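Local coordinates for protein acetone carboxylase alpha subunit (Xanthobacter autotrophicus Py2, PDB 5M45) that belongs to the hydantoinase B/oxoprolinase family and forms the alpha subunit of a multisubunit, manganese-containing enzyme, at residues A267-I279 with L364-T378. Residues are numbered along the deposited sequence; the frame is centred on the assembly and turned at random.
Sequences AVEHGRLGLQARI and LIPSEMINDGAAYGT. With AE4 (3,6,9,12,15-pentaoxaheptadecan-1-ol), chain P.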
ATOM      1  N   ALA A 267     -20.948  13.086 -31.142  1.00 14.53           N
ATOM      2  CA  ALA A 267     -21.760  12.224 -30.257  1.00 14.37           C
ATOM      3  C   ALA A 267     -21.905  12.837 -28.837  1.00 14.21           C
ATOM      4  O   ALA A 267     -22.953  12.700 -28.209  1.00 13.82           O
ATOM      5  CB  ALA A 267     -21.202  10.793 -30.191  1.00 14.41           C
ATOM      6  N   VAL A 268     -20.881  13.564 -28.378  1.00 14.02           N
ATOM      7  CA  VAL A 268     -20.904  14.206 -27.080  1.00 14.07           C
ATOM      8  C   VAL A 268     -21.876  15.402 -27.091  1.00 14.27           C
ATOM      9  O   VAL A 268     -22.764  15.533 -26.201  1.00 14.11           O
ATOM     10  CB  VAL A 268     -19.470  14.654 -26.647  1.00 14.10           C
ATOM     11  CG1 VAL A 268     -19.499  15.237 -25.234  1.00 14.14           C
ATOM     12  CG2 VAL A 268     -18.460  13.517 -26.707  1.00 14.07           C
ATOM     13  N   GLU A 269     -21.747  16.272 -28.086  1.00 14.50           N
ATOM     14  CA  GLU A 269     -22.672  17.426 -28.193  1.00 14.82           C
ATOM     15  C   GLU A 269     -24.133  16.958 -28.387  1.00 14.85           C
ATOM     16  O   GLU A 269     -25.056  17.561 -27.843  1.00 14.51           O
ATOM     17  CB  GLU A 269     -22.242  18.391 -29.314  1.00 15.13           C
ATOM     18  CG  GLU A 269     -23.228  19.501 -29.693  1.00 15.54           C
ATOM     19  CD  GLU A 269     -23.601  20.463 -28.565  1.00 15.81           C
ATOM     20  OE1 GLU A 269     -22.978  20.434 -27.463  1.00 15.75           O
ATOM     21  OE2 GLU A 269     -24.547  21.289 -28.801  1.00 16.49           O
ATOM     22  N   HIS A 270     -24.323  15.883 -29.150  1.00 14.96           N
ATOM     23  CA  HIS A 270     -25.662  15.263 -29.307  1.00 15.14           C
ATOM     24  C   HIS A 270     -26.252  14.867 -27.922  1.00 15.04           C
ATOM     25  O   HIS A 270     -27.436  15.104 -27.629  1.00 14.84           O
ATOM     26  CB  HIS A 270     -25.520  14.063 -30.245  1.00 15.34           C
ATOM     27  CG  HIS A 270     -26.808  13.391 -30.625  1.00 15.63           C
ATOM     28  ND1 HIS A 270     -26.828  12.261 -31.412  1.00 15.71           N
ATOM     29  CD2 HIS A 270     -28.098  13.661 -30.329  1.00 15.83           C
ATOM     30  CE1 HIS A 270     -28.073  11.880 -31.603  1.00 15.87           C
ATOM     31  NE2 HIS A 270     -28.866  12.707 -30.962  1.00 15.78           N
ATOM     32  N   GLY A 271     -25.425  14.250 -27.088  1.00 14.78           N
ATOM     33  CA  GLY A 271     -25.767  13.994 -25.667  1.00 14.72           C
ATOM     34  C   GLY A 271     -26.214  15.194 -24.858  1.00 14.83           C
ATOM     35  O   GLY A 271     -27.207  15.119 -24.133  1.00 14.33           O
ATOM     36  N   ARG A 272     -25.465  16.297 -24.954  1.00 14.90           N
ATOM     37  CA  ARG A 272     -25.839  17.555 -24.264  1.00 15.13           C
ATOM     38  C   ARG A 272     -27.193  18.069 -24.755  1.00 15.15           C
ATOM     39  O   ARG A 272     -28.061  18.408 -23.941  1.00 14.94           O
ATOM     40  CB  ARG A 272     -24.777  18.649 -24.431  1.00 15.54           C
ATOM     41  CG  ARG A 272     -24.991  19.886 -23.541  1.00 15.88           C
ATOM     42  CD  ARG A 272     -24.143  21.076 -23.941  1.00 16.33           C
ATOM     43  NE  ARG A 272     -24.540  21.538 -25.260  1.00 16.68           N
ATOM     44  CZ  ARG A 272     -25.611  22.294 -25.524  1.00 17.31           C
ATOM     45  NH1 ARG A 272     -26.400  22.753 -24.538  1.00 17.76           N
ATOM     46  NH2 ARG A 272     -25.897  22.622 -26.782  1.00 17.53           N
ATOM     47  N   LEU A 273     -27.361  18.116 -26.065  1.00 15.00           N
ATOM     48  CA  LEU A 273     -28.655  18.508 -26.680  1.00 15.36           C
ATOM     49  C   LEU A 273     -29.843  17.661 -26.183  1.00 15.24           C
ATOM     50  O   LEU A 273     -30.922  18.182 -25.940  1.00 15.15           O
ATOM     51  CB  LEU A 273     -28.588  18.468 -28.238  1.00 15.58           C
ATOM     52  CG  LEU A 273     -27.665  19.534 -28.858  1.00 15.84           C
ATOM     53  CD1 LEU A 273     -27.341  19.189 -30.318  1.00 16.01           C
ATOM     54  CD2 LEU A 273     -28.252  20.953 -28.745  1.00 16.18           C
ATOM     55  N   GLY A 274     -29.619  16.363 -26.054  1.00 15.12           N
ATOM     56  CA  GLY A 274     -30.621  15.382 -25.546  1.00 15.06           C
ATOM     57  C   GLY A 274     -31.066  15.695 -24.113  1.00 15.17           C
ATOM     58  O   GLY A 274     -32.268  15.680 -23.808  1.00 15.09           O
ATOM     59  N   LEU A 275     -30.113  16.013 -23.229  1.00 15.23           N
ATOM     60  CA  LEU A 275     -30.474  16.412 -21.855  1.00 15.42           C
ATOM     61  C   LEU A 275     -31.308  17.696 -21.813  1.00 15.81           C
ATOM     62  O   LEU A 275     -32.321  17.756 -21.139  1.00 15.62           O
ATOM     63  CB  LEU A 275     -29.230  16.593 -20.980  1.00 15.32           C
ATOM     64  CG  LEU A 275     -29.493  17.206 -19.602  1.00 15.48           C
ATOM     65  CD1 LEU A 275     -30.292  16.218 -18.764  1.00 15.58           C
ATOM     66  CD2 LEU A 275     -28.212  17.584 -18.895  1.00 15.67           C
ATOM     67  N   GLN A 276     -30.842  18.720 -22.516  1.00 16.34           N
ATOM     68  CA  GLN A 276     -31.540  20.010 -22.575  1.00 17.05           C
ATOM     69  C   GLN A 276     -33.011  19.847 -23.058  1.00 16.66           C
ATOM     70  O   GLN A 276     -33.944  20.398 -22.462  1.00 16.16           O
ATOM     71  CB  GLN A 276     -30.756  20.968 -23.454  1.00 17.97           C
ATOM     72  CG  GLN A 276     -31.303  22.378 -23.504  1.00 19.13           C
ATOM     73  CD  GLN A 276     -30.555  23.240 -24.526  1.00 20.39           C
ATOM     74  OE1 GLN A 276     -30.130  22.795 -25.625  1.00 22.37           O
ATOM     75  NE2 GLN A 276     -30.362  24.464 -24.169  1.00 21.28           N
ATOM     76  N   ALA A 277     -33.193  19.049 -24.099  1.00 16.26           N
ATOM     77  CA  ALA A 277     -34.524  18.807 -24.650  1.00 16.60           C
ATOM     78  C   ALA A 277     -35.416  18.046 -23.673  1.00 16.50           C
ATOM     79  O   ALA A 277     -36.587  18.375 -23.525  1.00 16.04           O
ATOM     80  CB  ALA A 277     -34.445  18.059 -25.991  1.00 16.52           C
ATOM     81  N   ARG A 278     -34.845  17.039 -22.994  1.00 16.51           N
ATOM     82  CA  ARG A 278     -35.600  16.254 -22.016  1.00 16.85           C
ATOM     83  C   ARG A 278     -36.016  17.084 -20.789  1.00 16.59           C
ATOM     84  O   ARG A 278     -37.147  16.952 -20.303  1.00 16.15           O
ATOM     85  CB  ARG A 278     -34.862  14.963 -21.663  1.00 17.37           C
ATOM     86  CG  ARG A 278     -35.000  13.896 -22.762  1.00 17.80           C
ATOM     87  CD  ARG A 278     -36.324  13.204 -22.545  1.00 18.84           C
ATOM     88  NE  ARG A 278     -36.682  12.211 -23.543  1.00 19.90           N
ATOM     89  CZ  ARG A 278     -37.719  11.354 -23.390  1.00 20.24           C
ATOM     90  NH1 ARG A 278     -38.479  11.303 -22.237  1.00 20.46           N
ATOM     91  NH2 ARG A 278     -37.940  10.462 -24.343  1.00 20.10           N
ATOM     92  N   ILE A 279     -35.127  17.964 -20.333  1.00 16.60           N
ATOM     93  CA  ILE A 279     -35.451  18.889 -19.247  1.00 17.06           C
ATOM     94  C   ILE A 279     -36.643  19.778 -19.632  1.00 17.64           C
ATOM     95  O   ILE A 279     -37.578  19.906 -18.859  1.00 17.05           O
ATOM     96  CB  ILE A 279     -34.229  19.711 -18.803  1.00 16.97           C
ATOM     97  CG1 ILE A 279     -33.293  18.792 -18.021  1.00 16.84           C
ATOM     98  CG2 ILE A 279     -34.645  20.894 -17.925  1.00 17.29           C
ATOM     99  CD1 ILE A 279     -31.982  19.460 -17.647  1.00 16.94           C
ATOM    100  N   LEU A 364     -34.111  10.945 -16.665  1.00 15.18           N
ATOM    101  CA  LEU A 364     -34.181  12.034 -17.666  1.00 15.41           C
ATOM    102  C   LEU A 364     -33.767  11.601 -19.068  1.00 15.49           C
ATOM    103  O   LEU A 364     -34.481  11.870 -20.034  1.00 15.56           O
ATOM    104  CB  LEU A 364     -33.298  13.234 -17.264  1.00 15.64           C
ATOM    105  CG  LEU A 364     -33.896  14.218 -16.257  1.00 15.74           C
ATOM    106  CD1 LEU A 364     -32.841  15.175 -15.782  1.00 15.91           C
ATOM    107  CD2 LEU A 364     -35.052  14.991 -16.855  1.00 15.82           C
ATOM    108  N   ILE A 365     -32.630  10.913 -19.168  1.00 15.61           N
ATOM    109  CA  ILE A 365     -32.018  10.577 -20.474  1.00 15.73           C
ATOM    110  C   ILE A 365     -31.879   9.085 -20.879  1.00 15.96           C
ATOM    111  O   ILE A 365     -31.046   8.778 -21.722  1.00 16.11           O
ATOM    112  CB  ILE A 365     -30.631  11.280 -20.615  1.00 15.94           C
ATOM    113  CG1 ILE A 365     -29.619  10.747 -19.591  1.00 15.60           C
ATOM    114  CG2 ILE A 365     -30.761  12.809 -20.522  1.00 16.12           C
ATOM    115  CD1 ILE A 365     -28.217  11.305 -19.803  1.00 15.65           C
ATOM    116  N   PRO A 366     -32.698   8.159 -20.337  1.00 16.12           N
ATOM    117  CA  PRO A 366     -32.477   6.741 -20.738  1.00 16.63           C
ATOM    118  C   PRO A 366     -32.576   6.430 -22.245  1.00 17.78           C
ATOM    119  O   PRO A 366     -31.965   5.458 -22.703  1.00 17.51           O
ATOM    120  CB  PRO A 366     -33.540   5.960 -19.949  1.00 16.46           C
ATOM    121  CG  PRO A 366     -34.578   6.967 -19.569  1.00 16.17           C
ATOM    122  CD  PRO A 366     -33.863   8.305 -19.449  1.00 15.95           C
ATOM    123  N   SER A 367     -33.311   7.228 -23.005  1.00 18.84           N
ATOM    124  CA  SER A 367     -33.372   7.007 -24.471  1.00 20.54           C
ATOM    125  C   SER A 367     -32.601   8.048 -25.312  1.00 20.83           C
ATOM    126  O   SER A 367     -32.771   8.093 -26.526  1.00 20.57           O
ATOM    127  CB  SER A 367     -34.846   6.825 -24.948  1.00 21.96           C
ATOM    128  OG  SER A 367     -35.555   7.969 -24.666  1.00 24.01           O
ATOM    129  N   GLU A 368     -31.709   8.825 -24.689  1.00 20.49           N
ATOM    130  CA  GLU A 368     -30.805   9.703 -25.415  1.00 20.69           C
ATOM    131  C   GLU A 368     -29.412   9.065 -25.471  1.00 20.23           C
ATOM    132  O   GLU A 368     -29.199   7.916 -25.030  1.00 19.47           O
ATOM    133  CB  GLU A 368     -30.730  11.081 -24.747  1.00 22.02           C
ATOM    134  CG  GLU A 368     -32.052  11.704 -24.309  1.00 23.32           C
ATOM    135  CD  GLU A 368     -33.117  11.745 -25.359  1.00 25.17           C
ATOM    136  OE1 GLU A 368     -32.871  12.310 -26.430  1.00 25.78           O
ATOM    137  OE2 GLU A 368     -34.245  11.240 -25.057  1.00 29.06           O
ATOM    138  N   MET A 369     -28.451   9.797 -26.015  1.00 20.26           N
ATOM    139  CA  MET A 369     -27.050   9.342 -25.995  1.00 20.02           C
ATOM    140  C   MET A 369     -26.575   9.277 -24.543  1.00 18.59           C
ATOM    141  O   MET A 369     -26.699  10.264 -23.786  1.00 18.31           O
ATOM    142  CB  MET A 369     -26.139  10.281 -26.789  1.00 21.51           C
ATOM    143  CG  MET A 369     -26.409  10.372 -28.294  1.00 22.94           C
ATOM    144  SD  MET A 369     -26.029   8.806 -29.120  1.00 25.27           S
ATOM    145  CE  MET A 369     -24.266   8.958 -29.309  1.00 24.95           C
ATOM    146  N   ILE A 370     -26.027   8.121 -24.153  1.00 17.31           N
ATOM    147  CA  ILE A 370     -25.516   7.900 -22.792  1.00 16.53           C
ATOM    148  C   ILE A 370     -23.970   8.051 -22.866  1.00 16.22           C
ATOM    149  O   ILE A 370     -23.244   7.110 -23.235  1.00 15.90           O
ATOM    150  CB  ILE A 370     -25.923   6.507 -22.285  1.00 16.39           C
ATOM    151  CG1 ILE A 370     -27.445   6.300 -22.382  1.00 16.52           C
ATOM    152  CG2 ILE A 370     -25.392   6.241 -20.884  1.00 16.19           C
ATOM    153  CD1 ILE A 370     -28.261   7.225 -21.545  1.00 16.36           C
ATOM    154  N   ASN A 371     -23.510   9.263 -22.541  1.00 15.74           N
ATOM    155  CA  ASN A 371     -22.116   9.649 -22.604  1.00 15.46           C
ATOM    156  C   ASN A 371     -21.902  10.953 -21.800  1.00 15.71           C
ATOM    157  O   ASN A 371     -22.821  11.378 -21.089  1.00 15.55           O
ATOM    158  CB  ASN A 371     -21.634   9.726 -24.067  1.00 15.47           C
ATOM    159  CG  ASN A 371     -22.353  10.791 -24.899  1.00 15.55           C
ATOM    160  OD1 ASN A 371     -22.849  11.789 -24.377  1.00 15.77           O
ATOM    161  ND2 ASN A 371     -22.383  10.592 -26.218  1.00 15.50           N
ATOM    162  N   ASP A 372     -20.729  11.586 -21.915  1.00 16.08           N
ATOM    163  CA  ASP A 372     -20.403  12.775 -21.116  1.00 16.50           C
ATOM    164  C   ASP A 372     -21.150  14.063 -21.493  1.00 16.08           C
ATOM    165  O   ASP A 372     -21.058  15.053 -20.755  1.00 15.71           O
ATOM    166  CB  ASP A 372     -18.870  13.029 -21.122  1.00 17.33           C
ATOM    167  CG  ASP A 372     -18.114  12.029 -20.272  1.00 18.25           C
ATOM    168  OD1 ASP A 372     -18.732  11.406 -19.343  1.00 19.85           O
ATOM    169  OD2 ASP A 372     -16.889  11.789 -20.500  1.00 19.58           O
ATOM    170  N   GLY A 373     -21.897  14.058 -22.605  1.00 15.93           N
ATOM    171  CA  GLY A 373     -22.654  15.240 -23.027  1.00 15.98           C
ATOM    172  C   GLY A 373     -23.530  15.852 -21.924  1.00 15.85           C
ATOM    173  O   GLY A 373     -23.495  17.094 -21.698  1.00 15.16           O
ATOM    174  N   ALA A 374     -24.266  14.982 -21.219  1.00 15.64           N
ATOM    175  CA  ALA A 374     -25.134  15.427 -20.133  1.00 16.00           C
ATOM    176  C   ALA A 374     -24.380  16.067 -18.942  1.00 16.10           C
ATOM    177  O   ALA A 374     -24.919  16.960 -18.274  1.00 16.07           O
ATOM    178  CB  ALA A 374     -26.034  14.279 -19.662  1.00 16.02           C
ATOM    179  N   ALA A 375     -23.134  15.676 -18.697  1.00 15.99           N
ATOM    180  CA  ALA A 375     -22.322  16.382 -17.670  1.00 16.06           C
ATOM    181  C   ALA A 375     -22.013  17.808 -18.088  1.00 16.17           C
ATOM    182  O   ALA A 375     -22.072  18.712 -17.250  1.00 16.70           O
ATOM    183  CB  ALA A 375     -21.022  15.645 -17.373  1.00 16.18           C
ATOM    184  N   TYR A 376     -21.687  18.021 -19.369  1.00 16.18           N
ATOM    185  CA  TYR A 376     -21.479  19.380 -19.895  1.00 16.42           C
ATOM    186  C   TYR A 376     -22.774  20.235 -19.827  1.00 16.95           C
ATOM    187  O   TYR A 376     -22.699  21.463 -19.810  1.00 17.53           O
ATOM    188  CB  TYR A 376     -20.876  19.379 -21.331  1.00 16.19           C
ATOM    189  CG  TYR A 376     -19.417  18.927 -21.389  1.00 15.72           C
ATOM    190  CD1 TYR A 376     -18.401  19.803 -21.018  1.00 15.50           C
ATOM    191  CD2 TYR A 376     -19.051  17.616 -21.726  1.00 15.28           C
ATOM    192  CE1 TYR A 376     -17.079  19.399 -21.016  1.00 15.11           C
ATOM    193  CE2 TYR A 376     -17.727  17.212 -21.745  1.00 15.10           C
ATOM    194  CZ  TYR A 376     -16.735  18.105 -21.380  1.00 14.97           C
ATOM    195  OH  TYR A 376     -15.410  17.725 -21.345  1.00 14.83           O
ATOM    196  N   GLY A 377     -23.956  19.617 -19.772  1.00 17.18           N
ATOM    197  CA  GLY A 377     -25.210  20.354 -19.668  1.00 17.08           C
ATOM    198  C   GLY A 377     -25.721  20.588 -18.256  1.00 16.82           C
ATOM    199  O   GLY A 377     -26.838  21.042 -18.090  1.00 16.98           O
ATOM    200  N   THR A 378     -24.911  20.284 -17.241  1.00 16.67           N
ATOM    201  CA  THR A 378     -25.271  20.443 -15.815  1.00 16.30           C
ATOM    202  C   THR A 378     -24.197  21.284 -15.084  1.00 16.40           C
ATOM    203  O   THR A 378     -23.013  21.103 -15.317  1.00 16.20           O
ATOM    204  CB  THR A 378     -25.363  19.044 -15.149  1.00 15.99           C
ATOM    205  OG1 THR A 378     -26.218  18.178 -15.900  1.00 15.91           O
ATOM    206  CG2 THR A 378     -25.874  19.143 -13.724  1.00 15.92           C
TER
HETATM  207  C2  AE4 P 804     -19.064  27.358 -16.459  1.00 58.16           C
HETATM  208  C3  AE4 P 804     -17.722  26.904 -17.032  1.00 58.74           C
HETATM  209  O4  AE4 P 804     -17.952  26.022 -18.135  1.00 60.68           O
HETATM  210  C5  AE4 P 804     -16.852  25.865 -19.045  1.00 58.15           C
HETATM  211  C6  AE4 P 804     -16.897  24.485 -19.712  1.00 55.65           C
HETATM  212  O7  AE4 P 804     -15.852  23.614 -19.250  1.00 52.61           O
HETATM  213  C8  AE4 P 804     -16.064  23.154 -17.906  1.00 48.18           C
HETATM  214  C9  AE4 P 804     -14.876  22.313 -17.472  1.00 45.03           C
HETATM  215  C11 AE4 P 804     -15.775  20.238 -16.643  1.00 34.14           C
HETATM  216  O10 AE4 P 804     -15.166  20.937 -17.725  1.00 41.13           O
HETATM  217  C12 AE4 P 804     -16.935  19.417 -17.178  1.00 31.27           C
HETATM  218  O13 AE4 P 804     -16.478  18.148 -17.648  1.00 27.29           O
HETATM  219  C14 AE4 P 804     -17.503  17.163 -17.606  1.00 25.74           C
HETATM  220  C15 AE4 P 804     -17.029  15.891 -18.300  1.00 24.08           C
HETATM  221  O16 AE4 P 804     -16.073  15.249 -17.458  1.00 22.39           O
HETATM  222  C17 AE4 P 804     -16.597  14.185 -16.671  1.00 20.35           C
HETATM  223  C18 AE4 P 804     -15.422  13.498 -15.987  1.00 19.83           C
HETATM  224  O19 AE4 P 804     -14.482  13.031 -16.982  1.00 18.62           O
HETATM  225  O   HOH W   1     -28.834  12.551 -27.022  1.00 13.90           O
HETATM  226  O   HOH W   2     -27.914  12.518 -22.871  1.00 21.75           O
HETATM  227  O   HOH W   3     -36.295  10.965 -26.280  1.00 22.76           O
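The Asn-capped turn 371-376 packs on helix 257-282 beside the 3,6,9,12,15-pentaoxaheptadecan-1-ol pocket, in a protein of the hydantoinase B/oxoprolinase family. The turn belongs to the connection 364-378, which follows helix 349-361. Gly373, against Gly271 and Arg272, lets the backbones come close, with Arg272 CA and Gly373 CA 4.1 Å apart. Here Gly373 CA makes a CA-H...O contact of 3.2 Å with Val268 O. Asn371 OD1 accepts from Gly373 N, a capping bond at the turn that leads into the short, weakly bonded helix 373-376. Asn371 ND2 donates to Ala267 O at 3.0 Å, from above the carbonyl plane. Gly271 N reaches the same oxygen from the opposite face. ND2 also binds Leu102 O. Met369 lays CG over one face of the His270 ring, a CH-pi contact 3.9 Å from the centroid. Bends at chi2 (-67°) and chi3 turn its CE back onto Ala267 CB. His270 ND1 is hydrogen-bonded to Tyr57 OH. One water bridges His270 O and Met369 N. Leu275 spreads its two methyls: CD1 meets Ile365 CG2 and Leu364 CD1, and CD2 lies on Ala374 CB and by Thr378 OG1. That hydroxyl donates to Ala374 O and is hydrogen-bonded to Trp330 NE1. Tyr376 CD2 lies 4.3 Å from Val268 CG1, and C14 of the ligand lies over one ring face. Tyr376 OH is bonded to Asp100. Ala375 CB touches ligand C14 at 3.8 Å. At the other end, Arg278 and Glu368 form a salt bridge with their planes 52° apart. Arg278 NE meets Glu368 OE2 at 3.0 Å from above the carboxylate plane, with an N-H...O angle of 138°.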